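Local coordinates for protein alanine racemase (Corynebacterium glutamicum, PDB 2DY3) that belongs to the alanine racemase family, binds pyridoxal-5'-phosphate and joins a TIM-barrel-type N-terminal domain to a mostly beta C-terminal domain, at residues P234-E239 with V325-N330; S288-G293 with N330-T335; L4-D9 with T356-V361; W238-S243 with A269-G274. One frame throughout, in Å; residues are numbered along the deposited sequence.

In the fold
All four contacts reach the same mixed sheet of the mostly beta domain, on one side of the chain's centre. Contacts 1 and 4 both begin on strand 236-247 and share Trp-238 and Glu-239, with centres about 13 Å apart. Contact 3 pairs strand 4-8, the neighbour of strand 236-247, with the last strand, 357-360, so the two ends of the chain enclose the other three contacts in sequence; its centre is about 9 Å from that of contact 1. The N-terminal end of the chain is thus built into the sheet of the C-terminal domain. Contact 2, about 7 Å from contact 1 between centres, shares Asn-330 with it. Contact 4 closes before contact 2 opens, whereas the segments of contacts 1 and 2 alternate.

Contact 1: residues P234-E239 with V325-N330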
loop_
_atom_site.group_PDB
_atom_site.type_symbol
_atom_site.label_atom_id
_atom_site.label_comp_id
_atom_site.label_asym_id
_atom_site.label_seq_id
_atom_site.Cartn_x
_atom_site.Cartn_y
_atom_site.Cartn_z
ATOM N N PRO B 234 0.478 -17.643 -13.022
ATOM C CA PRO B 234 0.651 -16.530 -12.082
ATOM C C PRO B 234 1.697 -15.576 -12.637
ATOM O O PRO B 234 2.701 -16.010 -13.184
ATOM C CB PRO B 234 1.106 -17.233 -10.807
ATOM C CG PRO B 234 0.342 -18.519 -10.871
ATOM C CD PRO B 234 0.538 -18.936 -12.318
ATOM N N ALA B 235 1.465 -14.277 -12.494
ATOM C CA ALA B 235 2.398 -13.302 -13.041
ATOM C C ALA B 235 3.225 -12.522 -12.018
ATOM O O ALA B 235 4.222 -11.894 -12.377
ATOM C CB ALA B 235 1.638 -12.333 -13.931
ATOM N N MET B 236 2.828 -12.556 -10.752
ATOM C CA MET B 236 3.561 -11.800 -9.746
ATOM C C MET B 236 4.340 -12.642 -8.753
ATOM O O MET B 236 3.873 -13.685 -8.285
ATOM C CB MET B 236 2.605 -10.887 -8.957
ATOM C CG MET B 236 3.295 -10.070 -7.859
ATOM S SD MET B 236 2.152 -9.058 -6.863
ATOM C CE MET B 236 1.792 -7.713 -8.016
ATOM N N THR B 237 5.543 -12.176 -8.452
ATOM C CA THR B 237 6.405 -12.813 -7.468
ATOM C C THR B 237 6.933 -11.668 -6.604
ATOM O O THR B 237 7.444 -10.678 -7.134
ATOM C CB THR B 237 7.596 -13.536 -8.119
ATOM O OG1 THR B 237 7.123 -14.625 -8.926
ATOM C CG2 THR B 237 8.536 -14.077 -7.043
ATOM N N TRP B 238 6.771 -11.782 -5.290
ATOM C CA TRP B 238 7.255 -10.765 -4.351
ATOM C C TRP B 238 8.469 -11.388 -3.672
ATOM O O TRP B 238 8.362 -12.443 -3.047
ATOM C CB TRP B 238 6.162 -10.431 -3.319
ATOM C CG TRP B 238 6.415 -9.183 -2.492
ATOM C CD1 TRP B 238 7.174 -8.103 -2.846
ATOM C CD2 TRP B 238 5.834 -8.861 -1.219
ATOM N NE1 TRP B 238 7.098 -7.133 -1.880
ATOM C CE2 TRP B 238 6.281 -7.568 -0.871
ATOM C CE3 TRP B 238 4.974 -9.536 -0.343
ATOM C CZ2 TRP B 238 5.897 -6.935 0.315
ATOM C CZ3 TRP B 238 4.595 -8.907 0.834
ATOM C CH2 TRP B 238 5.055 -7.619 1.152
ATOM N N GLU B 239 9.627 -10.748 -3.803
ATOM C CA GLU B 239 10.846 -11.291 -3.216
ATOM C C GLU B 239 11.805 -10.229 -2.685
ATOM O O GLU B 239 11.870 -9.104 -3.190
ATOM C CB GLU B 239 11.575 -12.168 -4.246
ATOM C CG GLU B 239 12.142 -11.405 -5.431
ATOM C CD GLU B 239 12.633 -12.316 -6.554
ATOM O OE1 GLU B 239 13.259 -11.806 -7.504
ATOM O OE2 GLU B 239 12.389 -13.539 -6.493
ATOM N N VAL B 325 11.826 -15.599 -1.409
ATOM C CA VAL B 325 10.528 -15.452 -2.064
ATOM C C VAL B 325 9.426 -15.414 -1.008
ATOM O O VAL B 325 9.283 -16.346 -0.225
ATOM C CB VAL B 325 10.240 -16.638 -3.043
ATOM C CG1 VAL B 325 8.841 -16.505 -3.637
ATOM C CG2 VAL B 325 11.289 -16.672 -4.158
ATOM N N ILE B 326 8.657 -14.329 -0.980
ATOM C CA ILE B 326 7.561 -14.196 -0.026
ATOM C C ILE B 326 6.378 -14.951 -0.629
ATOM O O ILE B 326 5.668 -15.683 0.064
ATOM C CB ILE B 326 7.224 -12.708 0.212
ATOM C CG1 ILE B 326 8.448 -12.011 0.832
ATOM C CG2 ILE B 326 5.997 -12.584 1.100
ATOM C CD1 ILE B 326 8.318 -10.498 0.978
ATOM N N PHE B 327 6.187 -14.771 -1.933
ATOM C CA PHE B 327 5.160 -15.492 -2.678
ATOM C C PHE B 327 5.416 -15.301 -4.166
ATOM O O PHE B 327 5.886 -14.249 -4.598
ATOM C CB PHE B 327 3.735 -15.052 -2.279
ATOM C CG PHE B 327 3.286 -13.733 -2.861
ATOM C CD1 PHE B 327 2.897 -13.634 -4.184
ATOM C CD2 PHE B 327 3.191 -12.608 -2.057
ATOM C CE1 PHE B 327 2.415 -12.439 -4.694
ATOM C CE2 PHE B 327 2.709 -11.409 -2.562
ATOM C CZ PHE B 327 2.320 -11.327 -3.880
ATOM N N GLY B 328 5.140 -16.339 -4.944
ATOM C CA GLY B 328 5.355 -16.256 -6.374
ATOM C C GLY B 328 6.228 -17.381 -6.886
ATOM O O GLY B 328 6.241 -18.473 -6.319
ATOM N N GLU B 329 6.961 -17.106 -7.958
ATOM C CA GLU B 329 7.843 -18.092 -8.570
ATOM C C GLU B 329 8.887 -18.588 -7.579
ATOM O O GLU B 329 9.456 -17.806 -6.817
ATOM C CB GLU B 329 8.529 -17.484 -9.798
ATOM C CG GLU B 329 9.380 -18.467 -10.593
ATOM C CD GLU B 329 9.773 -17.931 -11.964
ATOM O OE1 GLU B 329 10.503 -18.639 -12.691
ATOM O OE2 GLU B 329 9.351 -16.806 -12.316
ATOM N N ASN B 330 9.128 -19.895 -7.608
ATOM C CA ASN B 330 10.088 -20.556 -6.724
ATOM C C ASN B 330 9.726 -20.423 -5.254
ATOM O O ASN B 330 10.599 -20.448 -4.388
ATOM C CB ASN B 330 11.504 -20.022 -6.960
ATOM C CG ASN B 330 12.002 -20.318 -8.357
ATOM O OD1 ASN B 330 11.884 -21.445 -8.836
ATOM N ND2 ASN B 330 12.567 -19.313 -9.018
HETATM O O HOH W 1 11.671 -16.059 -7.880
#
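The indole of Trp-238 carries Ile-326 on one face: CD1 lies over the six-membered ring, 3.8 Å from its centroid, a CH-pi contact, while CG2 of the same isoleucine reaches CE3. The Phe-327 ring receives CB of Trp-238 over one face, 4.0 Å from its centroid, and SD of Met-236 at its edge, 3.8 Å from CZ, a Met-aromatic contact. Phe-327 has CG between its backbone N and carbonyl carbon (chi1 77°), which swings the ring beneath Trp-238 CB. The two aromatic groups meet obliquely, with planes at 59°.

The backbone pairing brings both Ile-326 and Phe-327 to Trp-238. Its N donates to Phe-327 O (2.7 Å), and its O accepts from Ile-326 N (2.8 Å) and, weakly, from Phe-327 N. Two residues, Ile-326 and Phe-327, are thus set against the single Trp-238, which defines a classic beta bulge, and the register slips by one before Glu-239 pairs with Val-325. On the other side of Trp-238 in sequence, Thr-237 OG1 takes a nearly straight bond from Glu-329 N (2.7 Å, 169° at the hydrogen). Gly-328 passes close to the opposing strand, its CA 3.5 Å from Met-236 O. A water donates to Glu-239 OE2 and Glu-329 O, linking the segments by a second, water-mediated route.

Strand 4-8 runs antiparallel to strand 236-247, bringing Leu-4 and Thr-6 to the indole and Ile-8 to Met-236. Val-325 ends strand 323-325, bonded in turn to Thr-290, and the bulged corner leads on toward helix 334-340.

Contact 2: residues S288-G293 with N330-T335; sequences SVTIDG and NGHDAT
Thr-290 and the peptide between Asn-330 and Gly-331 form the tight part of this contact. OG1 of Thr-290 donates to Asn-330 O at 2.7 Å, reaching the carbonyl from the side (C=O...O angle 127°) and 20° out of its plane. A chi1 of 71° tucks OG1 over the main chain, a placement that turns the hydroxyl to Asn-330 and leaves CG2 to pack on the next residue, 3.5 Å from Gly-331 CA. Gly-331 CA is also close to the hydroxyl, 3.2 Å from Thr-290 OG1, so its lack of a side chain suits the approach.

The outer side is looser and wetter. There a water donates to Asn-330 O (2.6 Å) and accepts from Gly-293 N (3.0 Å), with a weak further bond to Thr-290 O; Asn-330 O therefore receives both the threonine hydroxyl and this water. At the other end, the imidazole of His-332 meets CG2 of Thr-290 obliquely, CD2 being 4.1 Å away, and Ser-288 O approaches the ring edge. The polar end of that ring is held elsewhere, by a hydrogen bond between NE2 and Asp-295 OD2.

Asp-295 belongs to strand 294-299, the hairpin partner of strand 288-291, whose other neighbour in the sheet is strand 323-325. The loop that follows strand 323-325 runs past His-332 to helix 334-340, which Asp-333 N-caps through Asp-336 N.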
loop_
_atom_site.group_PDB
_atom_site.type_symbol
_atom_site.label_atom_id
_atom_site.label_comp_id
_atom_site.label_asym_id
_atom_site.label_seq_id
_atom_site.Cartn_x
_atom_site.Cartn_y
_atom_site.Cartn_z
ATOM N N SER B 288 6.024 -18.710 5.827
ATOM C CA SER B 288 7.444 -18.940 5.614
ATOM C C SER B 288 7.795 -18.323 4.262
ATOM O O SER B 288 6.932 -18.178 3.399
ATOM C CB SER B 288 7.740 -20.442 5.540
ATOM O OG SER B 288 7.263 -21.139 6.679
ATOM N N VAL B 289 9.054 -17.939 4.089
ATOM C CA VAL B 289 9.496 -17.406 2.815
ATOM C C VAL B 289 10.288 -18.568 2.228
ATOM O O VAL B 289 10.579 -19.542 2.929
ATOM C CB VAL B 289 10.416 -16.173 2.976
ATOM C CG1 VAL B 289 9.730 -15.118 3.834
ATOM C CG2 VAL B 289 11.736 -16.577 3.579
ATOM N N THR B 290 10.635 -18.483 0.952
ATOM C CA THR B 290 11.379 -19.565 0.335
ATOM C C THR B 290 12.692 -19.080 -0.256
ATOM O O THR B 290 12.708 -18.216 -1.133
ATOM C CB THR B 290 10.569 -20.238 -0.791
ATOM O OG1 THR B 290 10.487 -19.349 -1.912
ATOM C CG2 THR B 290 9.172 -20.560 -0.323
ATOM N N ILE B 291 13.789 -19.653 0.230
ATOM C CA ILE B 291 15.118 -19.314 -0.251
ATOM C C ILE B 291 15.676 -20.543 -0.972
ATOM O O ILE B 291 15.902 -21.583 -0.362
ATOM C CB ILE B 291 16.044 -18.925 0.915
ATOM C CG1 ILE B 291 15.474 -17.704 1.641
ATOM C CG2 ILE B 291 17.444 -18.628 0.392
ATOM C CD1 ILE B 291 16.294 -17.249 2.836
ATOM N N ASP B 292 15.888 -20.416 -2.277
ATOM C CA ASP B 292 16.396 -21.523 -3.078
ATOM C C ASP B 292 15.439 -22.705 -3.014
ATOM O O ASP B 292 15.860 -23.860 -2.961
ATOM C CB ASP B 292 17.783 -21.957 -2.598
ATOM C CG ASP B 292 18.853 -20.935 -2.915
ATOM O OD1 ASP B 292 18.912 -20.478 -4.079
ATOM O OD2 ASP B 292 19.641 -20.594 -2.008
ATOM N N GLY B 293 14.145 -22.406 -2.998
ATOM C CA GLY B 293 13.153 -23.460 -2.962
ATOM C C GLY B 293 12.846 -24.057 -1.603
ATOM O O GLY B 293 11.976 -24.919 -1.506
ATOM N N ASN B 330 9.128 -19.895 -7.608
ATOM C CA ASN B 330 10.088 -20.556 -6.724
ATOM C C ASN B 330 9.726 -20.423 -5.254
ATOM O O ASN B 330 10.599 -20.448 -4.388
ATOM C CB ASN B 330 11.504 -20.022 -6.960
ATOM C CG ASN B 330 12.002 -20.318 -8.357
ATOM O OD1 ASN B 330 11.884 -21.445 -8.836
ATOM N ND2 ASN B 330 12.567 -19.313 -9.018
ATOM N N GLY B 331 8.432 -20.286 -4.986
ATOM C CA GLY B 331 7.950 -20.173 -3.620
ATOM C C GLY B 331 6.488 -20.575 -3.562
ATOM O O GLY B 331 5.991 -21.232 -4.473
ATOM N N HIS B 332 5.797 -20.197 -2.489
ATOM C CA HIS B 332 4.375 -20.502 -2.349
ATOM C C HIS B 332 3.594 -19.513 -3.214
ATOM O O HIS B 332 3.933 -18.335 -3.262
ATOM C CB HIS B 332 3.944 -20.348 -0.893
ATOM C CG HIS B 332 4.480 -21.411 0.014
ATOM N ND1 HIS B 332 4.039 -22.716 -0.030
ATOM C CD2 HIS B 332 5.420 -21.362 0.986
ATOM C CE1 HIS B 332 4.685 -23.424 0.879
ATOM N NE2 HIS B 332 5.528 -22.628 1.508
ATOM N N ASP B 333 2.549 -19.970 -3.894
ATOM C CA ASP B 333 1.796 -19.045 -4.727
ATOM C C ASP B 333 0.933 -18.099 -3.905
ATOM O O ASP B 333 0.751 -18.284 -2.704
ATOM C CB ASP B 333 0.933 -19.781 -5.760
ATOM C CG ASP B 333 -0.088 -20.708 -5.133
ATOM O OD1 ASP B 333 -0.592 -20.406 -4.025
ATOM O OD2 ASP B 333 -0.397 -21.737 -5.774
ATOM N N ALA B 334 0.417 -17.076 -4.572
ATOM C CA ALA B 334 -0.418 -16.064 -3.940
ATOM C C ALA B 334 -1.598 -16.635 -3.163
ATOM O O ALA B 334 -1.947 -16.134 -2.094
ATOM C CB ALA B 334 -0.913 -15.081 -5.004
ATOM N N THR B 335 -2.216 -17.679 -3.704
ATOM C CA THR B 335 -3.361 -18.313 -3.059
ATOM C C THR B 335 -2.952 -18.976 -1.742
ATOM O O THR B 335 -3.612 -18.798 -0.720
ATOM C CB THR B 335 -4.019 -19.362 -3.999
ATOM O OG1 THR B 335 -4.381 -18.730 -5.231
ATOM C CG2 THR B 335 -5.274 -19.946 -3.370
HETATM O O HOH W 2 12.869 -19.755 -3.355
#

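Contact 3: residues L4-D9 with T356-V361; sequences LTTKID and TVRAYV
Ile-8 and Tyr-360 lie side by side, pointing the same way from a parallel beta pair that joins the first strand of the chain to its last. CB of Ile-8 comes 3.7 Å from Tyr-360 CD1, meeting the ring obliquely. With CG1 anti to the carbonyl carbon (chi1 -51°), the isoleucine also extends toward Arg-358, where CG1 touches CG at 3.7 Å, crossing that side chain at a slant. Leu-4 and Thr-356 likewise run alongside each other, and their methyls are pressed tightly together, Leu-4 CD2 to Thr-356 CG2 at 3.2 Å.

The strand axes are 31° apart in direction. A ladder of backbone bonds alternates between the strands: Val-357 N to Leu-4 O, Thr-6 N to Val-357 O, Ala-359 N to Thr-6 O (173° at the hydrogen) and Ile-8 N to Ala-359 O. Thr-6, Ile-8, Arg-358 and Tyr-360 share one face, while Thr-5, Lys-7, Val-357 and Ala-359 share the other.

Asp-9 then N-caps helix 10-24 through Ala-12 N, and Arg-358 NH2 bonds Asn-39 O. On the face of Thr-6 and Arg-358, one water sits 2.9 Å from Thr-6 OG1 and accepts a weak bond from Arg-358 NE at 3.1 Å.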
loop_
_atom_site.group_PDB
_atom_site.type_symbol
_atom_site.label_atom_id
_atom_site.label_comp_id
_atom_site.label_asym_id
_atom_site.label_seq_id
_atom_site.Cartn_x
_atom_site.Cartn_y
_atom_site.Cartn_z
ATOM N N LEU B 4 14.111 -5.127 -2.469
ATOM C CA LEU B 4 12.724 -5.560 -2.403
ATOM C C LEU B 4 12.001 -5.278 -3.715
ATOM O O LEU B 4 11.891 -4.131 -4.138
ATOM C CB LEU B 4 12.023 -4.836 -1.252
ATOM C CG LEU B 4 10.574 -5.226 -0.971
ATOM C CD1 LEU B 4 10.511 -6.710 -0.616
ATOM C CD2 LEU B 4 10.026 -4.367 0.167
ATOM N N THR B 5 11.487 -6.319 -4.353
ATOM C CA THR B 5 10.813 -6.121 -5.627
ATOM C C THR B 5 9.699 -7.115 -5.906
ATOM O O THR B 5 9.545 -8.124 -5.215
ATOM C CB THR B 5 11.810 -6.254 -6.798
ATOM O OG1 THR B 5 12.123 -7.637 -6.992
ATOM C CG2 THR B 5 13.109 -5.506 -6.502
ATOM N N THR B 6 8.911 -6.802 -6.926
ATOM C CA THR B 6 7.861 -7.688 -7.390
ATOM C C THR B 6 8.240 -7.952 -8.842
ATOM O O THR B 6 8.493 -7.012 -9.598
ATOM C CB THR B 6 6.463 -7.039 -7.358
ATOM O OG1 THR B 6 6.515 -5.744 -7.973
ATOM C CG2 THR B 6 5.958 -6.925 -5.925
ATOM N N LYS B 7 8.329 -9.223 -9.215
ATOM C CA LYS B 7 8.658 -9.597 -10.588
ATOM C C LYS B 7 7.344 -9.775 -11.318
ATOM O O LYS B 7 6.521 -10.592 -10.911
ATOM C CB LYS B 7 9.392 -10.936 -10.652
ATOM C CG LYS B 7 10.856 -10.938 -10.277
ATOM C CD LYS B 7 11.407 -12.345 -10.494
ATOM C CE LYS B 7 12.908 -12.429 -10.286
ATOM N NZ LYS B 7 13.409 -13.824 -10.499
ATOM N N ILE B 8 7.146 -9.021 -12.391
ATOM C CA ILE B 8 5.927 -9.144 -13.163
ATOM C C ILE B 8 6.237 -9.823 -14.485
ATOM O O ILE B 8 6.897 -9.252 -15.350
ATOM C CB ILE B 8 5.286 -7.771 -13.451
ATOM C CG1 ILE B 8 5.156 -6.971 -12.155
ATOM C CG2 ILE B 8 3.909 -7.964 -14.068
ATOM C CD1 ILE B 8 4.455 -7.721 -11.037
ATOM N N ASP B 9 5.756 -11.052 -14.629
ATOM C CA ASP B 9 5.964 -11.820 -15.845
ATOM C C ASP B 9 4.907 -11.433 -16.878
ATOM O O ASP B 9 3.767 -11.885 -16.801
ATOM C CB ASP B 9 5.863 -13.311 -15.533
ATOM C CG ASP B 9 6.131 -14.183 -16.744
ATOM O OD1 ASP B 9 6.148 -13.659 -17.879
ATOM O OD2 ASP B 9 6.315 -15.403 -16.556
ATOM N N THR B 356 9.046 -1.492 -2.139
ATOM C CA THR B 356 8.973 -2.513 -3.178
ATOM C C THR B 356 9.056 -1.894 -4.571
ATOM O O THR B 356 8.275 -1.010 -4.912
ATOM C CB THR B 356 7.650 -3.302 -3.113
ATOM O OG1 THR B 356 6.558 -2.419 -3.402
ATOM C CG2 THR B 356 7.444 -3.895 -1.748
ATOM N N VAL B 357 9.996 -2.370 -5.378
ATOM C CA VAL B 357 10.149 -1.861 -6.734
ATOM C C VAL B 357 9.597 -2.886 -7.715
ATOM O O VAL B 357 9.795 -4.089 -7.553
ATOM C CB VAL B 357 11.627 -1.580 -7.070
ATOM C CG1 VAL B 357 11.750 -1.106 -8.509
ATOM C CG2 VAL B 357 12.176 -0.536 -6.120
ATOM N N ARG B 358 8.904 -2.404 -8.737
ATOM C CA ARG B 358 8.306 -3.285 -9.724
ATOM C C ARG B 358 9.252 -3.560 -10.894
ATOM O O ARG B 358 9.737 -2.631 -11.543
ATOM C CB ARG B 358 6.996 -2.655 -10.215
ATOM C CG ARG B 358 6.134 -3.532 -11.084
ATOM C CD ARG B 358 4.809 -2.840 -11.430
ATOM N NE ARG B 358 3.896 -2.731 -10.291
ATOM C CZ ARG B 358 3.497 -1.580 -9.749
ATOM N NH1 ARG B 358 3.930 -0.425 -10.236
ATOM N NH2 ARG B 358 2.656 -1.582 -8.726
ATOM N N ALA B 359 9.522 -4.839 -11.147
ATOM C CA ALA B 359 10.393 -5.248 -12.247
ATOM C C ALA B 359 9.627 -6.177 -13.188
ATOM O O ALA B 359 8.921 -7.092 -12.748
ATOM C CB ALA B 359 11.626 -5.946 -11.715
ATOM N N TYR B 360 9.783 -5.953 -14.487
ATOM C CA TYR B 360 9.068 -6.745 -15.473
ATOM C C TYR B 360 9.838 -7.937 -16.030
ATOM O O TYR B 360 10.932 -7.792 -16.568
ATOM C CB TYR B 360 8.597 -5.816 -16.592
ATOM C CG TYR B 360 7.649 -4.761 -16.067
ATOM C CD1 TYR B 360 6.330 -5.080 -15.761
ATOM C CD2 TYR B 360 8.092 -3.475 -15.794
ATOM C CE1 TYR B 360 5.481 -4.150 -15.198
ATOM C CE2 TYR B 360 7.253 -2.536 -15.226
ATOM C CZ TYR B 360 5.947 -2.880 -14.930
ATOM O OH TYR B 360 5.102 -1.955 -14.358
ATOM N N VAL B 361 9.236 -9.113 -15.864
ATOM C CA VAL B 361 9.779 -10.396 -16.310
ATOM C C VAL B 361 11.149 -10.727 -15.737
ATOM O O VAL B 361 11.997 -9.850 -15.572
ATOM C CB VAL B 361 9.850 -10.463 -17.844
ATOM C CG1 VAL B 361 10.399 -11.802 -18.277
ATOM C CG2 VAL B 361 8.468 -10.250 -18.427
HETATM O O HOH W 3 3.848 -4.692 -7.867
#

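Contact 4: residues W238-S243 with A269-G274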
loop_
_atom_site.group_PDB
_atom_site.type_symbol
_atom_site.label_atom_id
_atom_site.label_comp_id
_atom_site.label_asym_id
_atom_site.label_seq_id
_atom_site.Cartn_x
_atom_site.Cartn_y
_atom_site.Cartn_z
ATOM N N TRP B 238 6.771 -11.782 -5.290
ATOM C CA TRP B 238 7.255 -10.765 -4.351
ATOM C C TRP B 238 8.469 -11.388 -3.672
ATOM O O TRP B 238 8.362 -12.443 -3.047
ATOM C CB TRP B 238 6.162 -10.431 -3.319
ATOM C CG TRP B 238 6.415 -9.183 -2.492
ATOM C CD1 TRP B 238 7.174 -8.103 -2.846
ATOM C CD2 TRP B 238 5.834 -8.861 -1.219
ATOM N NE1 TRP B 238 7.098 -7.133 -1.880
ATOM C CE2 TRP B 238 6.281 -7.568 -0.871
ATOM C CE3 TRP B 238 4.974 -9.536 -0.343
ATOM C CZ2 TRP B 238 5.897 -6.935 0.315
ATOM C CZ3 TRP B 238 4.595 -8.907 0.834
ATOM C CH2 TRP B 238 5.055 -7.619 1.152
ATOM N N GLU B 239 9.627 -10.748 -3.803
ATOM C CA GLU B 239 10.846 -11.291 -3.216
ATOM C C GLU B 239 11.805 -10.229 -2.685
ATOM O O GLU B 239 11.870 -9.104 -3.190
ATOM C CB GLU B 239 11.575 -12.168 -4.246
ATOM C CG GLU B 239 12.142 -11.405 -5.431
ATOM C CD GLU B 239 12.633 -12.316 -6.554
ATOM O OE1 GLU B 239 13.259 -11.806 -7.504
ATOM O OE2 GLU B 239 12.389 -13.539 -6.493
ATOM N N ALA B 240 12.558 -10.609 -1.663
ATOM C CA ALA B 240 13.518 -9.710 -1.048
ATOM C C ALA B 240 14.860 -10.403 -0.909
ATOM O O ALA B 240 14.951 -11.628 -0.939
ATOM C CB ALA B 240 13.014 -9.272 0.327
ATOM N N LYS B 241 15.909 -9.607 -0.776
ATOM C CA LYS B 241 17.239 -10.150 -0.599
ATOM C C LYS B 241 17.566 -9.995 0.881
ATOM O O LYS B 241 17.396 -8.912 1.449
ATOM C CB LYS B 241 18.234 -9.385 -1.473
ATOM C CG LYS B 241 17.915 -9.516 -2.958
ATOM C CD LYS B 241 19.102 -9.163 -3.831
ATOM C CE LYS B 241 18.846 -9.572 -5.276
ATOM N NZ LYS B 241 19.995 -9.251 -6.167
ATOM N N VAL B 242 18.005 -11.083 1.503
ATOM C CA VAL B 242 18.350 -11.071 2.916
ATOM C C VAL B 242 19.439 -10.038 3.174
ATOM O O VAL B 242 20.481 -10.045 2.521
ATOM C CB VAL B 242 18.843 -12.462 3.370
ATOM C CG1 VAL B 242 19.206 -12.434 4.858
ATOM C CG2 VAL B 242 17.763 -13.502 3.096
ATOM N N SER B 243 19.194 -9.148 4.128
ATOM C CA SER B 243 20.160 -8.105 4.443
ATOM C C SER B 243 21.237 -8.584 5.401
ATOM O O SER B 243 22.401 -8.209 5.278
ATOM C CB SER B 243 19.445 -6.900 5.049
ATOM O OG SER B 243 18.777 -7.262 6.242
ATOM N N ALA B 269 17.567 -14.742 9.860
ATOM C CA ALA B 269 17.920 -13.904 8.727
ATOM C C ALA B 269 16.950 -12.729 8.693
ATOM O O ALA B 269 15.771 -12.870 9.022
ATOM C CB ALA B 269 17.838 -14.704 7.418
ATOM N N VAL B 270 17.457 -11.564 8.317
ATOM C CA VAL B 270 16.626 -10.377 8.237
ATOM C C VAL B 270 16.283 -10.111 6.779
ATOM O O VAL B 270 17.163 -10.099 5.926
ATOM C CB VAL B 270 17.361 -9.149 8.814
ATOM C CG1 VAL B 270 16.455 -7.926 8.766
ATOM C CG2 VAL B 270 17.786 -9.431 10.254
ATOM N N VAL B 271 15.001 -9.940 6.480
ATOM C CA VAL B 271 14.606 -9.638 5.113
ATOM C C VAL B 271 14.027 -8.229 5.127
ATOM O O VAL B 271 13.128 -7.917 5.903
ATOM C CB VAL B 271 13.603 -10.694 4.556
ATOM C CG1 VAL B 271 13.090 -11.563 5.680
ATOM C CG2 VAL B 271 12.473 -10.020 3.809
ATOM N N PRO B 272 14.578 -7.349 4.283
ATOM C CA PRO B 272 14.217 -5.940 4.108
ATOM C C PRO B 272 12.808 -5.638 3.610
ATOM O O PRO B 272 12.637 -5.040 2.552
ATOM C CB PRO B 272 15.293 -5.433 3.146
ATOM C CG PRO B 272 15.517 -6.611 2.275
ATOM C CD PRO B 272 15.594 -7.745 3.291
ATOM N N ALA B 273 11.810 -6.044 4.387
ATOM C CA ALA B 273 10.409 -5.790 4.058
ATOM C C ALA B 273 9.625 -5.712 5.369
ATOM O O ALA B 273 9.709 -6.629 6.189
ATOM C CB ALA B 273 9.863 -6.903 3.175
ATOM N N GLY B 274 8.882 -4.615 5.560
ATOM C CA GLY B 274 8.095 -4.421 6.774
ATOM C C GLY B 274 6.661 -3.988 6.483
ATOM O O GLY B 274 6.261 -3.942 5.320
#
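Ala-240 meets segment 269-274 through its methyl, CB lying 3.6 Å from Val-271 CG2 and 4.1 Å from Pro-272 CG. Val-242 is the next to take part, and although its CB is directed off the second segment, CG1 still reaches across: set anti to the backbone N (chi1 180°), it touches Ala-269 CB at 3.7 Å and Val-270 O at 3.3 Å. Val-242 CA adds a C-H...O contact to the same carbonyl.

Ser-243 supplies the polar link. Its N donates to Val-270 O at 2.9 Å, close to the line of the carbonyl bond (C=O...N angle 161°). OG packs 3.5 Å from Val-270 CB. Beyond Val-271 the second segment bends sharply: Ala-273 N bonds back to Val-271 O, making an inverse gamma turn centred on Pro-272.

Strands 236-247 and 267-271 are antiparallel neighbours in the mixed sheet, but the touching parts here run 115° apart, so they diverge from a regular antiparallel pair. Strand 307-312 flanks the second segment, with Ile-309 and Leu-311 against Ala-269, and strand 4-8 brings Leu-4 to Ala-240. From the second subunit, Ser-130 packs on Val-270 and Ile-81 on Pro-272, which places this contact at the dimer interface.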